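Enzyme subtilase SubTY from Bacillus sp. TY145 (Bacillus sp., PDB 5FFN) probably hydrolyses peptide bonds in proteins as a calcium-binding serine endopeptidase of the subtilase family. Local coordinates at residues T278-K290 with D299-K311. Residues are numbered along the deposited sequence; the frame is centred on the assembly and turned at random.
Sequences TELQNRAKVYDIK and DDYASGFGYPRVK. With CA (calcium ion), chain D.
A284 sits at the apolar centre, its CB 3.7 Å from F305 CB on one flank and near P308 CD on another, with V228 of strand 228-231 also touching it. The F305 ring then runs out alongside the extended chain of K285, while Q281 lays CB and CG obliquely against F305 CD2 and CE2; the amide of Q281 reaches on to E227. Further along, I289 CD1 packs 3.7 Å from Y307 CB. G306 passes so close to the helix end that any CB would collide with the carbonyl oxygens of A284 and Y287. Y307 N bonds to Y287 O at 2.9 Å, and its bond to A284 O is weak. In this subtilase, the last helix and the C-terminal tail are thus joined beside a calcium site: D288 OD1, I289 O and D300 OD2 each bind the ion at 2.4 Å, with a water, G296 and G298 completing it. D300 OD1 accepts from A302 N, an Asx turn, and from S303 N, which makes it an Asx motif and helps hold the carboxylate. At the outer edge R309, bent at chi3 (84°), brings CD over one face of the Y287 ring and its guanidinium into a cation-pi contact, CZ 4.7 Å from the centroid, the planes 73° apart; its NH2 bonds to S13 O. Y287 OH donates to K311 OXT at 2.7 Å, in the ring plane. A leucine in place of Y287 would probably leave the terminal carboxylate without this donor and R309 without the Y287 face against its CD and guanidinium. R283, whose NE is in a salt bridge with E279 OE2, gives NH1 to R309 O at 3.0 Å.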
ATOM      1  N   THR A 278      12.402  -3.067 -12.994  1.00 11.63           N
ATOM      2  CA  THR A 278      13.197  -2.120 -13.762  1.00 12.06           C
ATOM      3  C   THR A 278      12.310  -1.327 -14.722  1.00 10.63           C
ATOM      4  O   THR A 278      12.534  -0.142 -14.942  1.00 10.52           O
ATOM      5  CB  THR A 278      14.312  -2.889 -14.523  1.00 12.68           C
ATOM      6  OG1 THR A 278      15.210  -3.397 -13.542  1.00 17.19           O
ATOM      7  CG2 THR A 278      15.068  -2.036 -15.475  1.00 16.54           C
ATOM      8  N   GLU A 279      11.343  -1.996 -15.308  1.00 10.36           N
ATOM      9  CA  GLU A 279      10.443  -1.375 -16.273  1.00 10.75           C
ATOM     10  C   GLU A 279       9.438  -0.461 -15.538  1.00 10.54           C
ATOM     11  O   GLU A 279       9.066   0.578 -16.066  1.00  9.68           O
ATOM     12  CB  GLU A 279       9.785  -2.437 -17.132  1.00 13.09           C
ATOM     13  CG  GLU A 279       8.684  -1.989 -17.999  1.00 13.41           C
ATOM     14  CD  GLU A 279       9.021  -0.960 -19.079  1.00 11.63           C
ATOM     15  OE1 GLU A 279      10.147  -0.437 -19.226  1.00 11.01           O
ATOM     16  OE2 GLU A 279       8.060  -0.604 -19.777  1.00 13.30           O
ATOM     17  N   LEU A 280       9.039  -0.816 -14.322  1.00 10.29           N
ATOM     18  CA  LEU A 280       8.295   0.164 -13.484  1.00 10.09           C
ATOM     19  C   LEU A 280       9.098   1.454 -13.271  1.00 10.40           C
ATOM     20  O   LEU A 280       8.565   2.572 -13.370  1.00 10.40           O
ATOM     21  CB  LEU A 280       7.840  -0.435 -12.136  1.00 11.75           C
ATOM     22  CG  LEU A 280       6.734  -1.482 -12.160  1.00 13.03           C
ATOM     23  CD1 LEU A 280       6.632  -2.156 -10.751  1.00 16.92           C
ATOM     24  CD2 LEU A 280       5.398  -0.859 -12.579  1.00 14.73           C
ATOM     25  N   GLN A 281      10.377   1.300 -12.977  1.00  9.57           N
ATOM     26  CA  GLN A 281      11.259   2.420 -12.801  1.00 10.85           C
ATOM     27  C   GLN A 281      11.370   3.218 -14.114  1.00  9.78           C
ATOM     28  O   GLN A 281      11.314   4.447 -14.092  1.00 10.70           O
ATOM     29  CB  GLN A 281      12.608   1.917 -12.338  1.00 10.34           C
ATOM     30  CG  GLN A 281      12.566   1.249 -10.946  1.00 11.91           C
ATOM     31  CD  GLN A 281      13.904   0.612 -10.571  1.00 14.19           C
ATOM     32  OE1 GLN A 281      14.814   0.603 -11.400  1.00 14.86           O
ATOM     33  NE2 GLN A 281      14.014   0.035  -9.346  1.00 10.58           N
ATOM     34  N   ASN A 282      11.529   2.516 -15.255  1.00 10.32           N
ATOM     35  CA  ASN A 282      11.705   3.186 -16.569  1.00  9.94           C
ATOM     36  C   ASN A 282      10.453   4.009 -16.880  1.00 10.30           C
ATOM     37  O   ASN A 282      10.551   5.173 -17.256  1.00 11.42           O
ATOM     38  CB  ASN A 282      11.922   2.179 -17.708  1.00 10.22           C
ATOM     39  CG  ASN A 282      13.227   1.410 -17.599  1.00 11.69           C
ATOM     40  OD1 ASN A 282      14.190   1.848 -16.940  1.00 14.13           O
ATOM     41  ND2 ASN A 282      13.271   0.278 -18.251  1.00 11.11           N
ATOM     42  N   ARG A 283       9.303   3.403 -16.645  1.00  8.98           N
ATOM     43  CA  ARG A 283       8.004   4.063 -16.882  1.00 10.76           C
ATOM     44  C   ARG A 283       7.841   5.270 -15.961  1.00 10.18           C
ATOM     45  O   ARG A 283       7.286   6.300 -16.368  1.00 11.40           O
ATOM     46  CB  ARG A 283       6.855   3.089 -16.692  1.00 10.37           C
ATOM     47  CG  ARG A 283       6.705   2.077 -17.870  1.00 11.96           C
ATOM     48  CD  ARG A 283       5.556   1.170 -17.603  1.00 12.65           C
ATOM     49  NE  ARG A 283       5.408   0.147 -18.656  1.00 13.79           N
ATOM     50  CZ  ARG A 283       4.249  -0.306 -19.129  1.00 14.78           C
ATOM     51  NH1 ARG A 283       3.093   0.187 -18.737  1.00 16.04           N
ATOM     52  NH2 ARG A 283       4.240  -1.280 -20.022  1.00 14.09           N
ATOM     53  N   ALA A 284       8.290   5.128 -14.716  1.00 10.35           N
ATOM     54  CA  ALA A 284       8.160   6.215 -13.739  1.00 10.50           C
ATOM     55  C   ALA A 284       8.834   7.471 -14.278  1.00 10.35           C
ATOM     56  O   ALA A 284       8.329   8.593 -14.159  1.00 10.40           O
ATOM     57  CB  ALA A 284       8.781   5.799 -12.373  1.00 10.84           C
ATOM     58  N   LYS A 285       9.979   7.257 -14.904  1.00 10.17           N
ATOM     59  CA  LYS A 285      10.821   8.341 -15.380  1.00 10.72           C
ATOM     60  C   LYS A 285      10.181   9.077 -16.533  1.00 11.08           C
ATOM     61  O   LYS A 285      10.560  10.212 -16.785  1.00 11.67           O
ATOM     62  CB  LYS A 285      12.208   7.814 -15.757  1.00 10.69           C
ATOM     63  CG  LYS A 285      13.038   7.289 -14.602  1.00 11.40           C
ATOM     64  CD  LYS A 285      14.296   6.681 -15.144  1.00 14.13           C
ATOM     65  CE  LYS A 285      15.068   5.881 -14.199  1.00 13.89           C
ATOM     66  NZ  LYS A 285      16.413   5.548 -14.880  1.00 15.67           N
ATOM     67  N   VAL A 286       9.267   8.434 -17.255  1.00 11.09           N
ATOM     68  CA  VAL A 286       8.534   9.073 -18.326  1.00 12.52           C
ATOM     69  C   VAL A 286       7.685  10.215 -17.738  1.00 12.78           C
ATOM     70  O   VAL A 286       7.543  11.256 -18.399  1.00 12.35           O
ATOM     71  CB  VAL A 286       7.663   8.094 -19.119  1.00 12.47           C
ATOM     72  CG1 VAL A 286       6.904   8.803 -20.255  1.00 14.27           C
ATOM     73  CG2 VAL A 286       8.603   7.000 -19.716  1.00 12.84           C
ATOM     74  N   TYR A 287       7.144   9.987 -16.528  1.00 11.18           N
ATOM     75  CA  TYR A 287       6.304  10.960 -15.834  1.00 12.04           C
ATOM     76  C   TYR A 287       6.967  11.421 -14.552  1.00 11.38           C
ATOM     77  O   TYR A 287       6.591  11.045 -13.446  1.00 13.45           O
ATOM     78  CB  TYR A 287       4.900  10.397 -15.623  1.00 12.48           C
ATOM     79  CG  TYR A 287       4.221  10.115 -16.923  1.00 12.83           C
ATOM     80  CD1 TYR A 287       3.684  11.149 -17.680  1.00 15.38           C
ATOM     81  CD2 TYR A 287       4.214   8.823 -17.490  1.00 12.36           C
ATOM     82  CE1 TYR A 287       3.109  10.928 -18.891  1.00 14.33           C
ATOM     83  CE2 TYR A 287       3.615   8.600 -18.718  1.00 13.51           C
ATOM     84  CZ  TYR A 287       3.061   9.670 -19.412  1.00 15.14           C
ATOM     85  OH  TYR A 287       2.466   9.529 -20.630  1.00 18.20           O
ATOM     86  N   ASP A 288       7.997  12.246 -14.721  1.00 12.75           N
ATOM     87  CA  ASP A 288       8.671  12.919 -13.632  1.00 11.89           C
ATOM     88  C   ASP A 288       7.621  13.689 -12.804  1.00 12.74           C
ATOM     89  O   ASP A 288       6.776  14.357 -13.378  1.00 13.43           O
ATOM     90  CB  ASP A 288       9.712  13.883 -14.205  1.00 11.99           C
ATOM     91  CG  ASP A 288      10.649  14.482 -13.148  1.00 15.90           C
ATOM     92  OD1 ASP A 288      10.643  14.055 -11.960  1.00 17.33           O
ATOM     93  OD2 ASP A 288      11.446  15.401 -13.509  1.00 15.78           O
ATOM     94  N   ILE A 289       7.607  13.538 -11.489  1.00 10.75           N
ATOM     95  CA  ILE A 289       6.671  14.325 -10.629  1.00 12.22           C
ATOM     96  C   ILE A 289       7.427  15.491 -10.015  1.00 13.14           C
ATOM     97  O   ILE A 289       8.542  15.342  -9.469  1.00 12.58           O
ATOM     98  CB  ILE A 289       5.991  13.411  -9.562  1.00 11.78           C
ATOM     99  CG1 ILE A 289       5.142  12.327 -10.243  1.00 12.39           C
ATOM    100  CG2 ILE A 289       5.213  14.202  -8.496  1.00 13.86           C
ATOM    101  CD1 ILE A 289       3.748  12.807 -10.864  1.00 11.95           C
ATOM    102  N   LYS A 290       6.838  16.689 -10.113  1.00 14.72           N
ATOM    103  CA  LYS A 290       7.478  17.925  -9.684  1.00 16.18           C
ATOM    104  C   LYS A 290       6.621  18.708  -8.670  1.00 16.21           C
ATOM    105  O   LYS A 290       7.046  19.773  -8.204  1.00 17.77           O
ATOM    106  CB  LYS A 290       7.711  18.795 -10.914  1.00 17.02           C
ATOM    107  CG  LYS A 290       8.755  18.175 -11.879  1.00 20.15           C
ATOM    108  CD  LYS A 290       9.302  19.229 -12.827  1.00 26.13           C
ATOM    109  CE  LYS A 290       8.624  19.178 -14.146  1.00 31.54           C
ATOM    110  NZ  LYS A 290       8.908  20.418 -15.005  1.00 35.30           N
ATOM    111  N   ASP A 299      14.789  12.490  -9.920  1.00 13.65           N
ATOM    112  CA  ASP A 299      14.545  11.594  -8.786  1.00 13.76           C
ATOM    113  C   ASP A 299      14.546  12.407  -7.531  1.00 14.31           C
ATOM    114  O   ASP A 299      15.507  13.140  -7.264  1.00 15.99           O
ATOM    115  CB  ASP A 299      15.639  10.538  -8.816  1.00 14.23           C
ATOM    116  CG  ASP A 299      15.651   9.610  -7.621  1.00 14.97           C
ATOM    117  OD1 ASP A 299      14.578   9.347  -7.078  1.00 14.26           O
ATOM    118  OD2 ASP A 299      16.779   9.136  -7.280  1.00 14.22           O
ATOM    119  N   ASP A 300      13.458  12.365  -6.771  1.00 13.16           N
ATOM    120  CA  ASP A 300      13.374  13.180  -5.579  1.00 12.75           C
ATOM    121  C   ASP A 300      12.781  12.362  -4.425  1.00 13.80           C
ATOM    122  O   ASP A 300      12.209  11.272  -4.606  1.00 12.52           O
ATOM    123  CB  ASP A 300      12.581  14.496  -5.847  1.00 13.15           C
ATOM    124  CG  ASP A 300      11.118  14.253  -6.112  1.00 12.43           C
ATOM    125  OD1 ASP A 300      10.422  13.809  -5.199  1.00 13.35           O
ATOM    126  OD2 ASP A 300      10.626  14.614  -7.191  1.00 13.40           O
ATOM    127  N   TYR A 301      12.935  12.902  -3.230  1.00 13.14           N
ATOM    128  CA  TYR A 301      12.571  12.160  -2.030  1.00 12.95           C
ATOM    129  C   TYR A 301      11.063  12.285  -1.671  1.00 11.37           C
ATOM    130  O   TYR A 301      10.617  11.655  -0.710  1.00 11.02           O
ATOM    131  CB  TYR A 301      13.455  12.574  -0.850  1.00 12.03           C
ATOM    132  CG  TYR A 301      13.404  14.047  -0.498  1.00 14.37           C
ATOM    133  CD1 TYR A 301      12.391  14.557   0.287  1.00 15.39           C
ATOM    134  CD2 TYR A 301      14.348  14.940  -1.012  1.00 14.68           C
ATOM    135  CE1 TYR A 301      12.330  15.949   0.578  1.00 16.01           C
ATOM    136  CE2 TYR A 301      14.317  16.302  -0.707  1.00 16.20           C
ATOM    137  CZ  TYR A 301      13.307  16.800   0.099  1.00 18.00           C
ATOM    138  OH  TYR A 301      13.262  18.171   0.413  1.00 19.41           O
ATOM    139  N   ALA A 302      10.264  13.026  -2.457  1.00 11.24           N
ATOM    140  CA  ALA A 302       8.811  12.994  -2.311  1.00 10.73           C
ATOM    141  C   ALA A 302       8.123  11.971  -3.210  1.00 11.26           C
ATOM    142  O   ALA A 302       7.192  11.280  -2.788  1.00 11.94           O
ATOM    143  CB  ALA A 302       8.177  14.376  -2.574  1.00 12.23           C
ATOM    144  N   SER A 303       8.582  11.886  -4.453  1.00 10.35           N
ATOM    145  CA  SER A 303       7.904  11.101  -5.462  1.00  9.90           C
ATOM    146  C   SER A 303       8.780   9.982  -6.075  1.00  9.82           C
ATOM    147  O   SER A 303       8.303   9.251  -6.917  1.00 10.09           O
ATOM    148  CB  SER A 303       7.414  12.015  -6.574  1.00 10.14           C
ATOM    149  OG  SER A 303       8.504  12.585  -7.312  1.00 11.74           O
ATOM    150  N   GLY A 304      10.041   9.899  -5.673  1.00  9.33           N
ATOM    151  CA  GLY A 304      10.951   8.928  -6.242  1.00 10.40           C
ATOM    152  C   GLY A 304      11.196   9.208  -7.717  1.00 10.10           C
ATOM    153  O   GLY A 304      11.420  10.338  -8.124  1.00 10.19           O
ATOM    154  N   PHE A 305      11.192   8.135  -8.511  1.00 11.21           N
ATOM    155  CA  PHE A 305      11.551   8.194  -9.895  1.00 10.80           C
ATOM    156  C   PHE A 305      10.460   8.817 -10.743  1.00 10.93           C
ATOM    157  O   PHE A 305      10.731   9.253 -11.861  1.00 11.21           O
ATOM    158  CB  PHE A 305      11.830   6.800 -10.484  1.00 11.16           C
ATOM    159  CG  PHE A 305      13.088   6.100  -9.977  1.00 11.74           C
ATOM    160  CD1 PHE A 305      13.749   6.486  -8.811  1.00 11.22           C
ATOM    161  CD2 PHE A 305      13.551   4.958 -10.648  1.00 11.34           C
ATOM    162  CE1 PHE A 305      14.888   5.786  -8.332  1.00 12.58           C
ATOM    163  CE2 PHE A 305      14.679   4.279 -10.186  1.00 12.41           C
ATOM    164  CZ  PHE A 305      15.339   4.668  -9.044  1.00 11.85           C
ATOM    165  N   GLY A 306       9.244   8.883 -10.212  1.00 10.25           N
ATOM    166  CA  GLY A 306       8.143   9.456 -10.951  1.00 10.17           C
ATOM    167  C   GLY A 306       6.912   8.599 -10.813  1.00 10.63           C
ATOM    168  O   GLY A 306       6.741   7.824  -9.850  1.00  9.78           O
ATOM    169  N   TYR A 307       6.051   8.742 -11.799  1.00 10.44           N
ATOM    170  CA  TYR A 307       4.734   8.114 -11.836  1.00 11.00           C
ATOM    171  C   TYR A 307       4.596   7.117 -12.989  1.00 12.05           C
ATOM    172  O   TYR A 307       4.328   7.523 -14.126  1.00 13.29           O
ATOM    173  CB  TYR A 307       3.696   9.240 -11.944  1.00 10.93           C
ATOM    174  CG  TYR A 307       2.241   8.832 -12.043  1.00 10.33           C
ATOM    175  CD1 TYR A 307       1.801   7.533 -11.716  1.00  8.61           C
ATOM    176  CD2 TYR A 307       1.261   9.780 -12.438  1.00 11.19           C
ATOM    177  CE1 TYR A 307       0.463   7.157 -11.817  1.00 11.50           C
ATOM    178  CE2 TYR A 307      -0.087   9.436 -12.504  1.00 12.69           C
ATOM    179  CZ  TYR A 307      -0.493   8.110 -12.169  1.00 13.28           C
ATOM    180  OH  TYR A 307      -1.803   7.696 -12.259  1.00 11.99           O
ATOM    181  N   PRO A 308       4.734   5.804 -12.706  1.00 11.15           N
ATOM    182  CA  PRO A 308       4.626   4.808 -13.797  1.00 11.45           C
ATOM    183  C   PRO A 308       3.160   4.609 -14.206  1.00 11.50           C
ATOM    184  O   PRO A 308       2.249   4.478 -13.346  1.00 11.06           O
ATOM    185  CB  PRO A 308       5.179   3.535 -13.169  1.00 11.28           C
ATOM    186  CG  PRO A 308       4.794   3.678 -11.675  1.00 10.73           C
ATOM    187  CD  PRO A 308       4.872   5.153 -11.388  1.00 12.34           C
ATOM    188  N   ARG A 309       2.940   4.602 -15.502  1.00 12.01           N
ATOM    189  CA  ARG A 309       1.600   4.511 -16.054  1.00 13.42           C
ATOM    190  C   ARG A 309       1.473   3.480 -17.157  1.00 13.63           C
ATOM    191  O   ARG A 309       2.465   2.934 -17.657  1.00 12.76           O
ATOM    192  CB  ARG A 309       1.202   5.911 -16.539  1.00 12.95           C
ATOM    193  CG  ARG A 309       1.326   7.000 -15.498  1.00 14.08           C
ATOM    194  CD  ARG A 309       1.082   8.411 -16.020  1.00 14.31           C
ATOM    195  NE  ARG A 309      -0.340   8.770 -16.064  1.00 14.28           N
ATOM    196  CZ  ARG A 309      -0.756   9.987 -16.433  1.00 15.89           C
ATOM    197  NH1 ARG A 309       0.129  10.907 -16.810  1.00 11.96           N
ATOM    198  NH2 ARG A 309      -2.039  10.315 -16.407  1.00 15.20           N
ATOM    199  N   VAL A 310       0.239   3.235 -17.593  1.00 13.84           N
ATOM    200  CA  VAL A 310      -0.012   2.313 -18.721  1.00 14.54           C
ATOM    201  C   VAL A 310       0.618   2.851 -19.998  1.00 15.92           C
ATOM    202  O   VAL A 310       1.179   2.112 -20.799  1.00 15.15           O
ATOM    203  CB  VAL A 310      -1.554   2.074 -18.895  1.00 14.21           C
ATOM    204  CG1 VAL A 310      -1.867   1.257 -20.152  1.00 16.73           C
ATOM    205  CG2 VAL A 310      -2.091   1.353 -17.680  1.00 13.95           C
ATOM    206  N   LYS A 311       0.463   4.153 -20.181  1.00 17.03           N
ATOM    207  CA  LYS A 311       1.106   4.872 -21.281  1.00 17.72           C
ATOM    208  C   LYS A 311       1.354   6.313 -20.879  1.00 17.46           C
ATOM    209  O   LYS A 311       0.849   6.767 -19.847  1.00 16.79           O
ATOM    210  CB  LYS A 311       0.198   4.821 -22.516  1.00 17.50           C
ATOM    211  CG  LYS A 311      -1.234   5.308 -22.289  1.00 20.07           C
ATOM    212  CD  LYS A 311      -1.981   5.396 -23.633  1.00 22.35           C
ATOM    213  CE  LYS A 311      -3.236   6.236 -23.506  1.00 27.17           C
ATOM    214  NZ  LYS A 311      -4.111   6.085 -24.711  1.00 28.78           N
ATOM    215  OXT LYS A 311       2.071   7.061 -21.579  1.00 19.28           O
TER
HETATM  216 CA    CA D 402      10.700  14.407  -9.595  1.00 18.86          CA
HETATM  217  O   HOH W   1       4.824   5.587 -17.599  1.00 13.75           O
HETATM  218  O   HOH W   2      11.973  11.566 -12.404  1.00 14.07           O
HETATM  219  O   HOH W   3       9.789  12.172  -9.618  1.00 11.95           O